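Local coordinates for protein cadherin-5 (Gallus gallus, PDB 3PPE) that mediates calcium-dependent, mainly homophilic adhesion between endothelial cells, here represented by its two outermost extracellular cadherin domains, at residues D62-A67 with V94-D99; N100-V105 with A128-D133. All coordinates share one frame; numbering follows the deposited sequence.

Interaction 1: D62-A67 with V94-D99. With CA (calcium ion), chain E; CA (calcium ion), chain C; CA (calcium ion), chain D.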
loop_
_atom_site.group_PDB
_atom_site.type_symbol
_atom_site.label_atom_id
_atom_site.label_comp_id
_atom_site.label_asym_id
_atom_site.label_seq_id
_atom_site.Cartn_x
_atom_site.Cartn_y
_atom_site.Cartn_z
ATOM N N ASP A 62 1.939 15.830 -3.186
ATOM C CA ASP A 62 3.273 16.309 -3.479
ATOM C C ASP A 62 4.002 16.380 -2.167
ATOM O O ASP A 62 3.689 17.230 -1.352
ATOM C CB ASP A 62 3.165 17.702 -4.101
ATOM C CG ASP A 62 4.520 18.304 -4.466
ATOM O OD1 ASP A 62 5.580 17.642 -4.332
ATOM O OD2 ASP A 62 4.497 19.460 -4.898
ATOM N N ARG A 63 4.962 15.485 -1.946
ATOM C CA ARG A 63 5.770 15.523 -0.709
ATOM C C ARG A 63 6.460 16.885 -0.491
ATOM O O ARG A 63 6.657 17.324 0.649
ATOM C CB ARG A 63 6.808 14.386 -0.699
ATOM C CG ARG A 63 7.439 14.118 0.658
ATOM C CD ARG A 63 8.850 13.537 0.468
ATOM N NE ARG A 63 9.747 14.549 -0.144
ATOM C CZ ARG A 63 10.383 15.492 0.560
ATOM N NH1 ARG A 63 10.229 15.552 1.861
ATOM N NH2 ARG A 63 11.125 16.409 -0.044
ATOM N N GLU A 64 6.792 17.565 -1.572
ATOM C CA GLU A 64 7.471 18.858 -1.454
ATOM C C GLU A 64 6.543 19.994 -0.992
ATOM O O GLU A 64 7.014 21.045 -0.577
ATOM C CB GLU A 64 8.182 19.232 -2.763
ATOM C CG GLU A 64 9.499 18.474 -2.979
ATOM C CD GLU A 64 9.339 17.018 -3.336
ATOM O OE1 GLU A 64 8.608 16.672 -4.303
ATOM O OE2 GLU A 64 9.977 16.177 -2.665
ATOM N N LYS A 65 5.229 19.760 -1.044
ATOM C CA LYS A 65 4.234 20.673 -0.455
ATOM C C LYS A 65 3.962 20.301 1.009
ATOM O O LYS A 65 4.008 21.153 1.903
ATOM C CB LYS A 65 2.936 20.459 -1.206
ATOM C CG LYS A 65 2.281 21.685 -1.768
ATOM C CD LYS A 65 3.008 22.123 -3.054
ATOM C CE LYS A 65 2.034 22.792 -4.032
ATOM N NZ LYS A 65 2.688 23.953 -4.711
ATOM N N LYS A 66 3.654 19.014 1.255
ATOM C CA LYS A 66 3.440 18.528 2.633
ATOM C C LYS A 66 3.912 17.100 2.731
ATOM O O LYS A 66 3.521 16.273 1.924
ATOM C CB LYS A 66 1.964 18.621 3.014
ATOM C CG LYS A 66 1.717 18.298 4.502
ATOM C CD LYS A 66 0.423 18.929 4.968
ATOM C CE LYS A 66 0.024 18.378 6.333
ATOM N NZ LYS A 66 0.956 18.780 7.430
ATOM N N ALA A 67 4.774 16.802 3.682
ATOM C CA ALA A 67 5.481 15.516 3.644
ATOM C C ALA A 67 4.838 14.445 4.528
ATOM O O ALA A 67 5.162 13.245 4.426
ATOM C CB ALA A 67 6.931 15.723 4.017
ATOM N N VAL A 94 4.189 10.744 3.378
ATOM C CA VAL A 94 4.202 10.774 1.891
ATOM C C VAL A 94 5.622 10.389 1.478
ATOM O O VAL A 94 6.572 11.105 1.806
ATOM C CB VAL A 94 3.813 12.174 1.315
ATOM C CG1 VAL A 94 3.737 12.178 -0.264
ATOM C CG2 VAL A 94 2.440 12.653 1.918
ATOM N N SER A 95 5.750 9.285 0.757
ATOM C CA SER A 95 7.043 8.716 0.342
ATOM C C SER A 95 7.548 9.465 -0.879
ATOM O O SER A 95 6.817 9.679 -1.820
ATOM C CB SER A 95 6.888 7.231 -0.024
ATOM O OG SER A 95 6.243 6.546 1.038
ATOM N N ASP A 96 8.818 9.853 -0.839
ATOM C CA ASP A 96 9.443 10.694 -1.851
ATOM C C ASP A 96 9.705 9.973 -3.172
ATOM O O ASP A 96 10.258 8.882 -3.179
ATOM C CB ASP A 96 10.800 11.178 -1.297
ATOM C CG ASP A 96 11.407 12.298 -2.122
ATOM O OD1 ASP A 96 12.623 12.228 -2.416
ATOM O OD2 ASP A 96 10.692 13.260 -2.479
ATOM N N ILE A 97 9.386 10.609 -4.291
ATOM C CA ILE A 97 9.972 10.194 -5.542
ATOM C C ILE A 97 11.005 11.248 -5.963
ATOM O O ILE A 97 10.958 12.410 -5.517
ATOM C CB ILE A 97 8.903 9.933 -6.688
ATOM C CG1 ILE A 97 8.230 11.216 -7.188
ATOM C CG2 ILE A 97 7.855 8.819 -6.234
ATOM C CD1 ILE A 97 7.588 11.066 -8.614
ATOM N N ASN A 98 11.936 10.843 -6.810
ATOM C CA ASN A 98 12.902 11.785 -7.347
ATOM C C ASN A 98 12.277 12.629 -8.465
ATOM O O ASN A 98 12.310 12.274 -9.625
ATOM C CB ASN A 98 14.178 11.074 -7.833
ATOM C CG ASN A 98 15.316 12.065 -8.011
ATOM O OD1 ASN A 98 15.469 12.980 -7.185
ATOM N ND2 ASN A 98 16.057 11.954 -9.079
ATOM N N ASP A 99 11.675 13.753 -8.108
ATOM C CA ASP A 99 11.006 14.573 -9.103
ATOM C C ASP A 99 11.490 16.030 -9.145
ATOM O O ASP A 99 10.880 16.861 -9.785
ATOM C CB ASP A 99 9.472 14.467 -8.975
ATOM C CG ASP A 99 8.924 14.888 -7.609
ATOM O OD1 ASP A 99 9.633 14.864 -6.564
ATOM O OD2 ASP A 99 7.697 15.240 -7.569
HETATM CA CA CA E . 10.115 14.388 -4.437
HETATM CA CA CA C . 6.810 16.321 -5.707
HETATM CA CA CA D . 16.371 15.167 -6.921
HETATM O O HOH W 1 7.511 11.919 4.113
HETATM O O HOH W 2 7.746 18.250 -6.917
#
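Glu64 and Asp99 reach across from the two segments to share a pair of calcium ions. The Glu64 carboxylate grips the chain E calcium with both oxygens, OE2 at 2.5 Å and OE1 at a longer 2.7 Å, while OE1 also bridges to the chain C calcium at 2.3 Å. Asp99 spans the same two ions with one oxygen each, OD1 to the chain E calcium and OD2 to the chain C calcium. Asp96 OD2 and the Ile97 carbonyl add to the first of these sites, Asp62 OD1 and a water to the second; Glu11 joins both, Glu12 the second and Asp132 of the second domain the first. These are the calcium sites at the base of the first cadherin domain, with 62-64 supplying the Asp-Arg-Glu (DRE) motif and 96-100 the linker to the next domain. In the second shell, the Arg63 chain, bent at chi3 (66°), lets NE donate to Asp96 OD2 (2.8 Å), meeting that oxygen from above its carboxylate plane, with guanidinium and carboxylate planes 89° apart. Its NH2 takes the anti lone pair of Glu64 OE2 at 2.9 Å, so one guanidinium steadies two calcium ligands and probably offsets part of their negative charge. With an alanine here, Asp96 OD2 and Glu64 OE2 would probably lose the positive charge that faces them. Arg63 crosses Val94 with its CB 3.8 Å from Val94 CG1. Asp62 OD1 also accepts from Glu64 N, an Asx turn between two ligands. Farther out, Val94 N bonds to Ala67 O, tying the loop to strand 82-95.

Interaction 2: N100-V105 with A128-D133. With CA (calcium ion), chain D; CA (calcium ion), chain E.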
loop_
_atom_site.group_PDB
_atom_site.type_symbol
_atom_site.label_atom_id
_atom_site.label_comp_id
_atom_site.label_asym_id
_atom_site.label_seq_id
_atom_site.Cartn_x
_atom_site.Cartn_y
_atom_site.Cartn_z
ATOM N N ASN A 100 12.599 16.317 -8.449
ATOM C CA ASN A 100 13.219 17.622 -8.477
ATOM C C ASN A 100 14.689 17.536 -8.857
ATOM O O ASN A 100 15.426 16.620 -8.438
ATOM C CB ASN A 100 13.052 18.377 -7.134
ATOM C CG ASN A 100 11.587 18.660 -6.796
ATOM O OD1 ASN A 100 10.906 17.813 -6.221
ATOM N ND2 ASN A 100 11.084 19.821 -7.190
ATOM N N ALA A 101 15.119 18.490 -9.659
ATOM C CA ALA A 101 16.547 18.594 -9.998
ATOM C C ALA A 101 17.188 19.639 -9.049
ATOM O O ALA A 101 16.485 20.463 -8.441
ATOM C CB ALA A 101 16.719 18.981 -11.472
ATOM N N PRO A 102 18.509 19.572 -8.852
ATOM C CA PRO A 102 19.151 20.648 -8.060
ATOM C C PRO A 102 19.076 21.967 -8.798
ATOM O O PRO A 102 19.205 22.006 -10.065
ATOM C CB PRO A 102 20.611 20.170 -7.918
ATOM C CG PRO A 102 20.524 18.648 -8.246
ATOM C CD PRO A 102 19.485 18.570 -9.314
ATOM N N ILE A 103 18.826 23.041 -8.044
ATOM C CA ILE A 103 18.758 24.385 -8.636
ATOM C C ILE A 103 19.733 25.284 -7.897
ATOM O O ILE A 103 19.784 25.286 -6.671
ATOM C CB ILE A 103 17.311 24.989 -8.597
ATOM C CG1 ILE A 103 16.318 24.135 -9.410
ATOM C CG2 ILE A 103 17.267 26.419 -9.171
ATOM C CD1 ILE A 103 14.935 24.212 -8.830
ATOM N N PHE A 104 20.541 26.038 -8.638
ATOM C CA PHE A 104 21.523 26.897 -7.976
ATOM C C PHE A 104 20.878 27.914 -7.065
ATOM O O PHE A 104 19.715 28.254 -7.266
ATOM C CB PHE A 104 22.451 27.519 -8.996
ATOM C CG PHE A 104 23.516 26.563 -9.445
ATOM C CD1 PHE A 104 23.354 25.828 -10.613
ATOM C CD2 PHE A 104 24.654 26.354 -8.651
ATOM C CE1 PHE A 104 24.360 24.916 -11.045
ATOM C CE2 PHE A 104 25.640 25.430 -9.056
ATOM C CZ PHE A 104 25.475 24.726 -10.272
ATOM N N VAL A 105 21.615 28.406 -6.073
ATOM C CA VAL A 105 21.048 29.384 -5.141
ATOM C C VAL A 105 21.155 30.839 -5.641
ATOM O O VAL A 105 20.516 31.712 -5.084
ATOM C CB VAL A 105 21.602 29.254 -3.691
ATOM C CG1 VAL A 105 21.296 27.873 -3.101
ATOM C CG2 VAL A 105 23.106 29.556 -3.634
ATOM N N ALA A 128 23.961 24.246 -5.321
ATOM C CA ALA A 128 22.607 24.002 -5.806
ATOM C C ALA A 128 21.859 23.148 -4.777
ATOM O O ALA A 128 22.476 22.313 -4.085
ATOM C CB ALA A 128 22.641 23.313 -7.166
ATOM N N GLU A 129 20.556 23.392 -4.625
ATOM C CA GLU A 129 19.748 22.665 -3.638
ATOM C C GLU A 129 18.712 21.866 -4.399
ATOM O O GLU A 129 18.189 22.303 -5.416
ATOM C CB GLU A 129 19.033 23.606 -2.648
ATOM C CG GLU A 129 19.923 24.617 -1.950
ATOM C CD GLU A 129 19.118 25.662 -1.188
ATOM O OE1 GLU A 129 18.091 26.189 -1.725
ATOM O OE2 GLU A 129 19.509 25.961 -0.036
ATOM N N ASP A 130 18.460 20.669 -3.907
ATOM C CA ASP A 130 17.533 19.744 -4.539
ATOM C C ASP A 130 16.412 19.545 -3.535
ATOM O O ASP A 130 16.675 19.141 -2.400
ATOM C CB ASP A 130 18.253 18.431 -4.786
ATOM C CG ASP A 130 17.427 17.453 -5.593
ATOM O OD1 ASP A 130 16.266 17.109 -5.227
ATOM O OD2 ASP A 130 17.979 16.949 -6.558
ATOM N N ALA A 131 15.179 19.802 -3.972
ATOM C CA ALA A 131 14.005 19.820 -3.098
ATOM C C ALA A 131 13.498 18.426 -2.660
ATOM O O ALA A 131 12.614 18.321 -1.807
ATOM C CB ALA A 131 12.894 20.590 -3.783
ATOM N N ASP A 132 14.049 17.367 -3.236
ATOM C CA ASP A 132 13.684 16.010 -2.836
ATOM C C ASP A 132 14.169 15.690 -1.422
ATOM O O ASP A 132 14.865 16.496 -0.778
ATOM C CB ASP A 132 14.128 14.960 -3.876
ATOM C CG ASP A 132 13.445 15.166 -5.200
ATOM O OD1 ASP A 132 12.223 15.339 -5.176
ATOM O OD2 ASP A 132 14.100 15.206 -6.280
ATOM N N ASP A 133 13.802 14.509 -0.937
ATOM C CA ASP A 133 14.088 14.123 0.439
ATOM C C ASP A 133 15.527 13.638 0.588
ATOM O O ASP A 133 15.934 12.671 -0.054
ATOM C CB ASP A 133 13.117 13.037 0.906
ATOM C CG ASP A 133 13.226 12.756 2.391
ATOM O OD1 ASP A 133 12.288 12.154 2.955
ATOM O OD2 ASP A 133 14.249 13.139 2.997
HETATM CA CA CA D . 16.371 15.167 -6.921
HETATM CA CA CA E . 10.115 14.388 -4.437
HETATM O O HOH W 3 15.082 21.362 -6.453
#
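The contact belongs to the interdomain calcium site, where the linker runs into the first strand of the second cadherin domain and pairs with the end of strand 122-129. Asn100 meets Asp132 at the calcium end: its backbone N donates to the syn lone pair of Asp132 OD2 at 2.9 Å, and that oxygen also binds the chain D calcium. The Asn100 carbonyl oxygen reaches this ion at 2.3 Å, and Asp130 chelates it with both carboxylate oxygens, OD2 at 2.4 Å and OD1 at 2.6 Å. Asp132 straddles two sites, because its OD1 binds the chain E calcium. Asp130 OD1 has a second task: through its anti lone pair it accepts from Asp132 N, an Asx turn that sets one ligand by means of the other. With CG anti to the backbone N (chi1 -173°), the Asp130 side chain lies alongside Pro102, whose CG is 3.5 Å from Asp130 OD2. Beyond the metal, Ile103 and Glu129 form an antiparallel hydrogen-bonded pair, Ile103 N to Glu129 O (2.8 Å) and Glu129 N to Ile103 O (2.9 Å). Phe104 and Ala128 follow as a non-hydrogen-bonded pair, in which Ala128 CB sits over one face of the Phe104 ring, 4.0 Å from its centroid, in a CH-pi contact. Val105 crosses the Glu129 chain at about a right angle, its CG1 near CD. Strand 103-104 is an outer strand of its sheet in this chain, and Pro102, Phe104 and Ala128 turn inward against Ala182 of strand 175-184, with Val142 of strand 142-148 also touching Pro102 and Asp130.

Interactions 1 and 2 follow one another along the chain, their centres about 13 Å apart, and together supply most of the protein ligands of the three calcium ions between the two domains. The chain E ion joins them directly: Asp99 OD1 and Asp132 OD1 lie 3.0 Å apart, both bound to it. At the chain D ion, Asn98 OD1 comes within 2.8 Å of Asp132 OD2, with the backbone oxygen of His139 and Asp184 OD1 completing the site. A probable hydrogen bond between Asp133 N and Asp96 OD1, 3.0 Å, adds a tie outside the metal bonds, though Asp96 OD2 itself binds the chain E ion. Such bridging is consistent with calcium rigidifying cadherin domain junctions.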